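Local coordinates for protein type III restriction-modification enzyme EcoP15I Mod subunit (Escherichia coli, PDB 4ZCF) that binds the DNA site 5'-CAGCAG-3' as a dimer, methylates one adenine at N6, and partners the Res subunit in type III restriction, at residues I195-D200 against S205-V210; E363-G368 against K373-K378; L551-L556 against K607-G612. One frame throughout, in Å; residues are numbered along the deposited sequence.

Interaction 1 (I195-D200 against S205-V210); sequences IFISID and SQLKLV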
loop_
_atom_site.group_PDB
_atom_site.type_symbol
_atom_site.label_atom_id
_atom_site.label_comp_id
_atom_site.label_asym_id
_atom_site.label_seq_id
_atom_site.Cartn_x
_atom_site.Cartn_y
_atom_site.Cartn_z
ATOM N N ILE A 195 3.164 -4.617 5.451
ATOM C CA ILE A 195 2.187 -5.064 6.432
ATOM C C ILE A 195 1.514 -6.325 5.867
ATOM O O ILE A 195 1.259 -6.382 4.677
ATOM C CB ILE A 195 1.167 -3.963 6.893
ATOM C CG1 ILE A 195 0.197 -4.509 7.981
ATOM C CG2 ILE A 195 0.413 -3.323 5.712
ATOM C CD1 ILE A 195 -0.504 -3.490 8.842
ATOM N N PHE A 196 1.270 -7.331 6.718
ATOM C CA PHE A 196 0.574 -8.608 6.460
ATOM C C PHE A 196 -0.601 -8.667 7.473
ATOM O O PHE A 196 -0.388 -8.428 8.664
ATOM C CB PHE A 196 1.559 -9.772 6.691
ATOM C CG PHE A 196 2.617 -9.994 5.631
ATOM C CD1 PHE A 196 3.703 -9.143 5.521
ATOM C CD2 PHE A 196 2.531 -11.067 4.752
ATOM C CE1 PHE A 196 4.681 -9.344 4.531
ATOM C CE2 PHE A 196 3.522 -11.284 3.781
ATOM C CZ PHE A 196 4.603 -10.430 3.692
ATOM N N ILE A 197 -1.853 -8.871 6.996
ATOM C CA ILE A 197 -3.066 -8.907 7.836
ATOM C C ILE A 197 -3.892 -10.143 7.584
ATOM O O ILE A 197 -4.458 -10.286 6.496
ATOM C CB ILE A 197 -3.962 -7.635 7.748
ATOM C CG1 ILE A 197 -3.141 -6.324 7.694
ATOM C CG2 ILE A 197 -5.012 -7.617 8.898
ATOM C CD1 ILE A 197 -3.935 -5.062 7.384
ATOM N N SER A 198 -3.998 -11.020 8.605
ATOM C CA SER A 198 -4.812 -12.234 8.568
ATOM C C SER A 198 -6.262 -11.864 8.772
ATOM O O SER A 198 -6.573 -11.078 9.662
ATOM C CB SER A 198 -4.420 -13.195 9.690
ATOM O OG SER A 198 -3.234 -13.904 9.384
ATOM N N ILE A 199 -7.154 -12.437 7.950
ATOM C CA ILE A 199 -8.603 -12.255 8.049
ATOM C C ILE A 199 -9.237 -13.412 7.404
ATOM O O ILE A 199 -8.555 -14.168 6.738
ATOM C CB ILE A 199 -9.202 -10.942 7.452
ATOM C CG1 ILE A 199 -8.355 -10.338 6.351
ATOM C CG2 ILE A 199 -9.728 -9.937 8.540
ATOM C CD1 ILE A 199 -8.608 -10.880 5.059
ATOM N N ASP A 200 -10.556 -13.519 7.561
ATOM C CA ASP A 200 -11.413 -14.531 6.970
ATOM C C ASP A 200 -12.514 -13.774 6.136
ATOM O O ASP A 200 -12.369 -12.577 5.919
ATOM C CB ASP A 200 -11.924 -15.542 8.058
ATOM C CG ASP A 200 -13.253 -15.306 8.775
ATOM O OD1 ASP A 200 -13.742 -14.146 8.783
ATOM O OD2 ASP A 200 -13.817 -16.285 9.310
ATOM N N SER A 205 -13.302 -7.874 2.415
ATOM C CA SER A 205 -13.588 -6.748 1.504
ATOM C C SER A 205 -13.507 -5.395 2.190
ATOM O O SER A 205 -12.838 -4.502 1.666
ATOM C CB SER A 205 -14.944 -6.930 0.832
ATOM O OG SER A 205 -15.206 -8.306 0.613
ATOM N N GLN A 206 -14.118 -5.265 3.390
ATOM C CA GLN A 206 -14.118 -4.041 4.225
ATOM C C GLN A 206 -12.734 -3.612 4.670
ATOM O O GLN A 206 -12.453 -2.414 4.672
ATOM C CB GLN A 206 -15.022 -4.200 5.446
ATOM C CG GLN A 206 -16.518 -4.176 5.104
ATOM C CD GLN A 206 -17.089 -5.466 4.536
ATOM O OE1 GLN A 206 -16.444 -6.536 4.453
ATOM N NE2 GLN A 206 -18.341 -5.384 4.156
ATOM N N LEU A 207 -11.856 -4.571 5.031
ATOM C CA LEU A 207 -10.473 -4.273 5.424
ATOM C C LEU A 207 -9.661 -3.878 4.215
ATOM O O LEU A 207 -8.874 -2.941 4.292
ATOM C CB LEU A 207 -9.839 -5.500 6.076
ATOM C CG LEU A 207 -8.325 -5.492 6.332
ATOM C CD1 LEU A 207 -7.905 -4.432 7.419
ATOM C CD2 LEU A 207 -7.857 -6.893 6.645
ATOM N N LYS A 208 -9.825 -4.608 3.118
ATOM C CA LYS A 208 -9.123 -4.381 1.868
ATOM C C LYS A 208 -9.433 -2.990 1.361
ATOM O O LYS A 208 -8.512 -2.297 0.916
ATOM C CB LYS A 208 -9.507 -5.446 0.817
ATOM C CG LYS A 208 -8.526 -6.601 0.707
ATOM C CD LYS A 208 -7.176 -6.208 0.047
ATOM C CE LYS A 208 -7.202 -6.163 -1.463
ATOM N NZ LYS A 208 -7.755 -4.877 -1.970
ATOM N N LEU A 209 -10.716 -2.566 1.483
ATOM C CA LEU A 209 -11.149 -1.213 1.111
ATOM C C LEU A 209 -10.606 -0.119 2.039
ATOM O O LEU A 209 -10.198 0.933 1.534
ATOM C CB LEU A 209 -12.674 -1.106 0.871
ATOM C CG LEU A 209 -13.221 -1.872 -0.381
ATOM C CD1 LEU A 209 -14.642 -1.504 -0.659
ATOM C CD2 LEU A 209 -12.405 -1.588 -1.631
ATOM N N VAL A 210 -10.502 -0.384 3.369
ATOM C CA VAL A 210 -9.896 0.575 4.321
ATOM C C VAL A 210 -8.378 0.668 4.148
ATOM O O VAL A 210 -7.804 1.726 4.394
ATOM C CB VAL A 210 -10.358 0.399 5.790
ATOM C CG1 VAL A 210 -9.556 -0.656 6.520
ATOM C CG2 VAL A 210 -10.307 1.715 6.546
#
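Leu207 reaches from the helix to two isoleucines of the strand, Ile197 and Ile199. Its CD2 methyl does most of the touching. It lies 3.5 Å from Ile199 CG1 and 3.7 Å from Ile197 CG2. The second methyl takes a smaller share, with Leu207 CD1 4.0 Å from Ile197 CD1. The leucine thus meets both branches of Ile197, while its CD2 alone bridges to Ile199. Leu207 CG stands anti to the backbone N (chi1 169°), and this carries the fork out from the helix to the strand. All three side chains are buried.

The next shell fixes both partners. Strand 193-199 runs within the central sheet of the methylase domain, between strands 117-122 and 241-248. Ile197 also packs on Ile122 and Ile245, and Ile199 on Tyr243. Leu182 of helix 171-188 touches Leu207 as well. On the other side of the strand, Ser198 OG hydrogen-bonds Tyr121 OH.

Helix 204-215 follows the strand after a short loop and lies against the sheet in this Rossmann-like fold. Its Ser205, Gln206, Lys208 and Leu209 pack on the second Mod subunit. One side of the helix thus faces the sheet and another forms part of the dimer interface. No hydrogen bond crosses between 195-200 and 205-210. The segments meet through hydrocarbon alone, so their hold on each other probably rests on shape and burial rather than on directed bonds.

Interaction 2 (E363-G368 against K373-K378); sequences EKIIFG and KIIELK. With nucleotides of chain D.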
loop_
_atom_site.group_PDB
_atom_site.type_symbol
_atom_site.label_atom_id
_atom_site.label_comp_id
_atom_site.label_asym_id
_atom_site.label_seq_id
_atom_site.Cartn_x
_atom_site.Cartn_y
_atom_site.Cartn_z
ATOM N N GLU A 363 26.943 -21.915 -23.778
ATOM C CA GLU A 363 26.665 -23.361 -23.755
ATOM C C GLU A 363 25.499 -23.684 -22.770
ATOM O O GLU A 363 25.589 -24.578 -21.922
ATOM C CB GLU A 363 27.951 -24.172 -23.461
ATOM C CG GLU A 363 29.106 -23.865 -24.405
ATOM C CD GLU A 363 30.447 -24.503 -24.086
ATOM O OE1 GLU A 363 30.804 -24.606 -22.889
ATOM O OE2 GLU A 363 31.166 -24.858 -25.047
ATOM N N LYS A 364 24.415 -22.905 -22.877
ATOM C CA LYS A 364 23.234 -23.039 -22.031
ATOM C C LYS A 364 22.163 -23.831 -22.768
ATOM O O LYS A 364 21.144 -24.179 -22.170
ATOM C CB LYS A 364 22.684 -21.645 -21.661
ATOM C CG LYS A 364 23.670 -20.756 -20.919
ATOM C CD LYS A 364 23.407 -20.656 -19.420
ATOM C CE LYS A 364 24.372 -19.724 -18.720
ATOM N NZ LYS A 364 24.217 -18.306 -19.168
ATOM N N ILE A 365 22.392 -24.113 -24.068
ATOM C CA ILE A 365 21.444 -24.817 -24.930
ATOM C C ILE A 365 21.610 -26.340 -25.020
ATOM O O ILE A 365 22.705 -26.839 -25.294
ATOM C CB ILE A 365 21.384 -24.130 -26.312
ATOM C CG1 ILE A 365 21.112 -22.601 -26.193
ATOM C CG2 ILE A 365 20.404 -24.808 -27.260
ATOM C CD1 ILE A 365 19.891 -22.148 -25.349
ATOM N N ILE A 366 20.486 -27.061 -24.829
ATOM C CA ILE A 366 20.350 -28.517 -24.948
ATOM C C ILE A 366 19.647 -28.812 -26.299
ATOM O O ILE A 366 18.510 -28.396 -26.511
ATOM C CB ILE A 366 19.605 -29.157 -23.726
ATOM C CG1 ILE A 366 20.301 -28.821 -22.384
ATOM C CG2 ILE A 366 19.449 -30.681 -23.904
ATOM C CD1 ILE A 366 19.509 -29.180 -21.143
ATOM N N PHE A 367 20.353 -29.495 -27.215
ATOM C CA PHE A 367 19.840 -29.888 -28.528
ATOM C C PHE A 367 19.410 -31.341 -28.477
ATOM O O PHE A 367 19.925 -32.104 -27.653
ATOM C CB PHE A 367 20.933 -29.736 -29.593
ATOM C CG PHE A 367 21.263 -28.313 -29.967
ATOM C CD1 PHE A 367 20.501 -27.629 -30.909
ATOM C CD2 PHE A 367 22.352 -27.666 -29.403
ATOM C CE1 PHE A 367 20.813 -26.308 -31.266
ATOM C CE2 PHE A 367 22.670 -26.351 -29.767
ATOM C CZ PHE A 367 21.895 -25.679 -30.692
ATOM N N GLY A 368 18.480 -31.716 -29.354
ATOM C CA GLY A 368 18.051 -33.102 -29.500
ATOM C C GLY A 368 19.058 -33.901 -30.319
ATOM O O GLY A 368 20.092 -33.363 -30.739
ATOM N N LYS A 373 13.659 -31.661 -32.791
ATOM C CA LYS A 373 13.420 -31.403 -31.368
ATOM C C LYS A 373 13.651 -29.896 -31.038
ATOM O O LYS A 373 14.702 -29.345 -31.384
ATOM C CB LYS A 373 14.351 -32.321 -30.529
ATOM C CG LYS A 373 14.386 -32.121 -29.011
ATOM C CD LYS A 373 13.109 -32.558 -28.302
ATOM C CE LYS A 373 13.115 -32.141 -26.847
ATOM N NZ LYS A 373 13.031 -30.652 -26.647
ATOM N N ILE A 374 12.652 -29.240 -30.383
ATOM C CA ILE A 374 12.762 -27.839 -29.964
ATOM C C ILE A 374 13.835 -27.793 -28.899
ATOM O O ILE A 374 13.915 -28.722 -28.090
ATOM C CB ILE A 374 11.427 -27.241 -29.438
ATOM C CG1 ILE A 374 10.263 -27.387 -30.458
ATOM C CG2 ILE A 374 11.596 -25.787 -28.990
ATOM C CD1 ILE A 374 8.805 -27.083 -29.829
ATOM N N ILE A 375 14.687 -26.739 -28.923
ATOM C CA ILE A 375 15.773 -26.557 -27.953
ATOM C C ILE A 375 15.287 -26.363 -26.513
ATOM O O ILE A 375 14.157 -25.918 -26.260
ATOM C CB ILE A 375 16.785 -25.445 -28.356
ATOM C CG1 ILE A 375 16.102 -24.092 -28.650
ATOM C CG2 ILE A 375 17.697 -25.896 -29.472
ATOM C CD1 ILE A 375 16.954 -22.941 -28.318
ATOM N N GLU A 376 16.176 -26.666 -25.575
ATOM C CA GLU A 376 15.921 -26.509 -24.155
ATOM C C GLU A 376 17.071 -25.713 -23.549
ATOM O O GLU A 376 18.130 -25.559 -24.171
ATOM C CB GLU A 376 15.798 -27.891 -23.473
ATOM C CG GLU A 376 14.633 -28.728 -23.973
ATOM C CD GLU A 376 14.534 -30.149 -23.447
ATOM O OE1 GLU A 376 15.361 -30.536 -22.587
ATOM O OE2 GLU A 376 13.620 -30.879 -23.897
ATOM N N LEU A 377 16.853 -25.218 -22.328
ATOM C CA LEU A 377 17.845 -24.485 -21.547
ATOM C C LEU A 377 18.342 -25.325 -20.364
ATOM O O LEU A 377 17.541 -25.877 -19.606
ATOM C CB LEU A 377 17.243 -23.175 -21.041
ATOM C CG LEU A 377 17.199 -22.055 -22.036
ATOM C CD1 LEU A 377 15.964 -21.203 -21.823
ATOM C CD2 LEU A 377 18.467 -21.211 -21.943
ATOM N N LYS A 378 19.656 -25.439 -20.217
ATOM C CA LYS A 378 20.244 -26.184 -19.107
ATOM C C LYS A 378 20.143 -25.317 -17.851
ATOM O O LYS A 378 20.646 -24.178 -17.801
ATOM C CB LYS A 378 21.688 -26.585 -19.432
ATOM C CG LYS A 378 22.271 -27.637 -18.516
ATOM C CD LYS A 378 23.517 -28.184 -19.126
ATOM C CE LYS A 378 24.402 -28.882 -18.134
ATOM N NZ LYS A 378 25.570 -29.550 -18.798
ATOM P P DC D 4 9.413 -30.878 -28.500
ATOM O OP1 DC D 4 10.067 -31.198 -29.790
ATOM O OP2 DC D 4 10.198 -30.184 -27.456
ATOM O "O5'" DC D 4 8.030 -30.101 -28.762
ATOM C "C5'" DC D 4 6.855 -30.852 -28.972
ATOM C "C4'" DC D 4 5.568 -30.129 -28.636
ATOM O "O4'" DC D 4 5.152 -30.387 -27.275
ATOM C "C3'" DC D 4 5.481 -28.628 -28.857
ATOM O "O3'" DC D 4 4.238 -28.310 -29.530
ATOM C "C2'" DC D 4 5.560 -28.090 -27.427
ATOM C "C1'" DC D 4 4.858 -29.167 -26.608
ATOM N N1 DC D 4 5.337 -29.326 -25.185
ATOM C C2 DC D 4 4.426 -29.626 -24.162
ATOM O O2 DC D 4 3.218 -29.626 -24.400
ATOM N N3 DC D 4 4.895 -29.824 -22.901
ATOM C C4 DC D 4 6.199 -29.716 -22.623
ATOM N N4 DC D 4 6.602 -29.897 -21.360
ATOM C C5 DC D 4 7.154 -29.473 -23.654
ATOM C C6 DC D 4 6.680 -29.285 -24.892
ATOM P P DA D 3 12.441 -35.674 -25.711
ATOM O OP1 DA D 3 12.969 -35.855 -27.078
ATOM O OP2 DA D 3 13.306 -35.016 -24.704
ATOM O "O5'" DA D 3 11.049 -34.892 -25.812
ATOM C "C5'" DA D 3 10.019 -35.343 -26.658
ATOM C "C4'" DA D 3 8.900 -34.333 -26.706
ATOM O "O4'" DA D 3 8.056 -34.458 -25.542
ATOM C "C3'" DA D 3 9.365 -32.887 -26.746
ATOM O "O3'" DA D 3 8.877 -32.271 -27.922
ATOM C "C2'" DA D 3 8.835 -32.241 -25.465
ATOM C "C1'" DA D 3 7.718 -33.179 -25.049
ATOM N N9 DA D 3 7.608 -33.333 -23.605
ATOM C C8 DA D 3 8.591 -33.616 -22.683
ATOM N N7 DA D 3 8.145 -33.759 -21.453
ATOM C C5 DA D 3 6.781 -33.591 -21.601
ATOM C C6 DA D 3 5.722 -33.643 -20.695
ATOM N N6 DA D 3 5.887 -33.891 -19.388
ATOM N N1 DA D 3 4.479 -33.395 -21.186
ATOM C C2 DA D 3 4.294 -33.128 -22.488
ATOM N N3 DA D 3 5.223 -33.093 -23.435
ATOM C C4 DA D 3 6.435 -33.331 -22.914
HETATM O O HOH W 1 16.522 -30.114 -26.864
HETATM O O HOH W 2 17.256 -30.442 -31.394
#
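The Phe367 ring meets Ile375 across a beta hairpin, with Ile375 CG2 3.6 Å from Phe367 CD1 in an oblique approach. On one face of the ring lies Ile365 CG2, 3.7 Å above its plane and offset toward the rim; this methyl also touches Ile375 CG2. Met356 of helix 353-361 packs on Ile365 and Ile375.

The hairpin is made of strand 365-366, outermost in a four-stranded antiparallel sheet, and strand 376-380. Ile366 and Glu376 form a hydrogen-bonded pair. Ile366 N gives a nearly straight bond (178°) to Glu376 O at 2.9 Å, and Glu376 N returns one to Ile366 O at 3.1 Å. Further along, Lys378 N bonds Lys364 O at 2.8 Å. Ile366 CD1 rests on Lys378 CB, while Lys378 NZ leads away to a salt bridge with Asp310.

The turn end grips DNA. Lys373 NZ bonds OP2 of DC4 in chain D at 3.0 Å, and Ile374 N reaches OP1 of the same phosphate. The lysine chain bends at chi2 (70°) and chi4 (68°), which folds NZ back to Glu376 OE2 (2.8 Å) and Ile374 O. Glu376 OE2 also takes a bond from Gln319. A methionine in place of Lys373 would probably leave Glu376 without its salt-bridge mate and weaken the hold on the phosphate.

One water closes the hairpin near its turn: it accepts from Gly368 N and donates to Lys373 O, the latter at 2.8 Å.

Interaction 3 (L551-L556 against K607-G612); sequences LYDGSL and KVVFYG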
loop_
_atom_site.group_PDB
_atom_site.type_symbol
_atom_site.label_atom_id
_atom_site.label_comp_id
_atom_site.label_asym_id
_atom_site.label_seq_id
_atom_site.Cartn_x
_atom_site.Cartn_y
_atom_site.Cartn_z
ATOM N N LEU A 551 12.380 7.722 25.205
ATOM C CA LEU A 551 11.583 7.249 24.065
ATOM C C LEU A 551 11.040 8.448 23.298
ATOM O O LEU A 551 11.288 8.571 22.091
ATOM C CB LEU A 551 10.440 6.309 24.542
ATOM C CG LEU A 551 9.580 5.589 23.467
ATOM C CD1 LEU A 551 10.415 4.756 22.508
ATOM C CD2 LEU A 551 8.431 4.818 24.105
ATOM N N TYR A 552 10.378 9.368 24.033
ATOM C CA TYR A 552 9.853 10.632 23.524
ATOM C C TYR A 552 10.947 11.397 22.760
ATOM O O TYR A 552 10.675 11.939 21.699
ATOM C CB TYR A 552 9.279 11.488 24.683
ATOM C CG TYR A 552 8.836 12.864 24.230
ATOM C CD1 TYR A 552 7.575 13.063 23.674
ATOM C CD2 TYR A 552 9.712 13.948 24.266
ATOM C CE1 TYR A 552 7.190 14.310 23.182
ATOM C CE2 TYR A 552 9.345 15.190 23.761
ATOM C CZ TYR A 552 8.071 15.375 23.248
ATOM O OH TYR A 552 7.679 16.606 22.786
ATOM N N ASP A 553 12.182 11.406 23.290
ATOM C CA ASP A 553 13.351 12.066 22.711
ATOM C C ASP A 553 13.885 11.399 21.447
ATOM O O ASP A 553 14.814 11.928 20.842
ATOM C CB ASP A 553 14.467 12.289 23.768
ATOM C CG ASP A 553 14.235 13.478 24.700
ATOM O OD1 ASP A 553 13.863 14.561 24.200
ATOM O OD2 ASP A 553 14.498 13.345 25.908
ATOM N N GLY A 554 13.310 10.251 21.071
ATOM C CA GLY A 554 13.651 9.537 19.844
ATOM C C GLY A 554 14.575 8.347 19.936
ATOM O O GLY A 554 14.991 7.820 18.899
ATOM N N SER A 555 14.920 7.917 21.158
ATOM C CA SER A 555 15.825 6.773 21.345
ATOM C C SER A 555 15.038 5.453 21.390
ATOM O O SER A 555 14.036 5.366 22.102
ATOM C CB SER A 555 16.688 6.938 22.603
ATOM O OG SER A 555 16.937 8.294 22.948
ATOM N N LEU A 556 15.506 4.429 20.646
ATOM C CA LEU A 556 14.887 3.092 20.587
ATOM C C LEU A 556 14.951 2.428 21.955
ATOM O O LEU A 556 15.965 2.585 22.645
ATOM C CB LEU A 556 15.616 2.168 19.582
ATOM C CG LEU A 556 15.958 2.689 18.189
ATOM C CD1 LEU A 556 17.118 1.892 17.593
ATOM C CD2 LEU A 556 14.756 2.653 17.264
ATOM N N LYS A 607 23.225 17.353 23.898
ATOM C CA LYS A 607 21.940 17.810 24.406
ATOM C C LYS A 607 21.890 17.476 25.906
ATOM O O LYS A 607 22.309 16.381 26.305
ATOM C CB LYS A 607 20.817 17.079 23.629
ATOM C CG LYS A 607 19.439 17.714 23.701
ATOM C CD LYS A 607 18.416 16.778 23.054
ATOM C CE LYS A 607 17.090 16.766 23.775
ATOM N NZ LYS A 607 16.309 15.545 23.487
ATOM N N VAL A 608 21.441 18.442 26.737
ATOM C CA VAL A 608 21.303 18.276 28.200
ATOM C C VAL A 608 19.842 18.546 28.571
ATOM O O VAL A 608 19.328 19.631 28.292
ATOM C CB VAL A 608 22.310 19.115 29.051
ATOM C CG1 VAL A 608 22.209 18.769 30.536
ATOM C CG2 VAL A 608 23.743 18.933 28.567
ATOM N N VAL A 609 19.163 17.529 29.117
ATOM C CA VAL A 609 17.746 17.583 29.527
ATOM C C VAL A 609 17.654 17.489 31.067
ATOM O O VAL A 609 18.165 16.546 31.650
ATOM C CB VAL A 609 16.873 16.492 28.823
ATOM C CG1 VAL A 609 15.378 16.762 28.993
ATOM C CG2 VAL A 609 17.231 16.345 27.353
ATOM N N PHE A 610 17.016 18.459 31.712
ATOM C CA PHE A 610 16.886 18.437 33.172
ATOM C C PHE A 610 15.436 18.621 33.630
ATOM O O PHE A 610 14.653 19.295 32.964
ATOM C CB PHE A 610 17.839 19.459 33.844
ATOM C CG PHE A 610 17.482 20.906 33.592
ATOM C CD1 PHE A 610 17.956 21.572 32.466
ATOM C CD2 PHE A 610 16.631 21.590 34.453
ATOM C CE1 PHE A 610 17.571 22.887 32.198
ATOM C CE2 PHE A 610 16.265 22.913 34.191
ATOM C CZ PHE A 610 16.735 23.547 33.063
ATOM N N TYR A 611 15.086 18.019 34.765
ATOM C CA TYR A 611 13.748 18.120 35.344
ATOM C C TYR A 611 13.564 19.459 36.115
ATOM O O TYR A 611 14.108 19.626 37.208
ATOM C CB TYR A 611 13.506 16.892 36.237
ATOM C CG TYR A 611 12.151 16.807 36.889
ATOM C CD1 TYR A 611 10.998 17.153 36.195
ATOM C CD2 TYR A 611 12.006 16.284 38.165
ATOM C CE1 TYR A 611 9.738 17.058 36.789
ATOM C CE2 TYR A 611 10.756 16.206 38.780
ATOM C CZ TYR A 611 9.621 16.584 38.083
ATOM O OH TYR A 611 8.381 16.457 38.662
ATOM N N GLY A 612 12.795 20.378 35.514
ATOM C CA GLY A 612 12.452 21.713 36.006
ATOM C C GLY A 612 12.147 21.839 37.484
ATOM O O GLY A 612 12.807 22.621 38.175
#
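Lys607 NZ forms a salt bridge with Asp553, giving a hydrogen bond of 2.7 Å to Asp553 OD1. The ammonium comes from above the carboxylate plane, 81° out of it. The lysine chain leaves the strand with CG anti to the backbone N (chi1 -162°) and stays extended at chi2. This reach, with a bend at chi3, brings NZ over the carboxylate. The other oxygen, Asp553 OD2, is held by Tyr579 OH and by a salt bridge to Arg643. Both carboxylate oxygens are therefore engaged. Asp138 of the Res chain makes a long, weak ion pair with Lys607 NZ.

Beyond the salt bridge the segments barely touch: the Val609 CG2 methyl lies 4.3 Å from Asp553 OD2. Lys607 and Val609 both point toward the helix end from one side of strand 607-611, which lies between strands 577-580 and 639-643 in the C-terminal domain. Its neighbours there supply Tyr579 and Arg643.

Asp553 lies near the C-terminal end of helix 539-552. Gly554 follows with a positive phi in a Schellman motif, and Gly554 N bonds Leu551 O at 2.8 Å. Leu551 packs on His108 and Ala112 of helix 102-113.

The contact is a buried charge cluster. Two cationic side chains and a hydroxyl share the two oxygens of one carboxylate, an arrangement likely to keep Asp553 ionised and to tie the helix end to the sheet.

How the interactions relate
Interactions 1 and 3 are buried, while interaction 2 lies at the surface, against DNA. Each joins different elements. Interaction 1 seats a helix on the central methylase sheet, interaction 2 pairs two strands of a hairpin, and interaction 3 ties a helix end to the sheet of the C-terminal domain. Their chemistry differs accordingly: hydrocarbon alone in the first; backbone bonds, an apolar side and a phosphate-binding lysine paired with a glutamate in the second; and a salt bridge in the third. Interactions 2 and 3 lie on opposite sides of the chain's centre, with centres about 66 Å apart. The neighbours also differ: second Mod subunit, DNA and Res chain respectively.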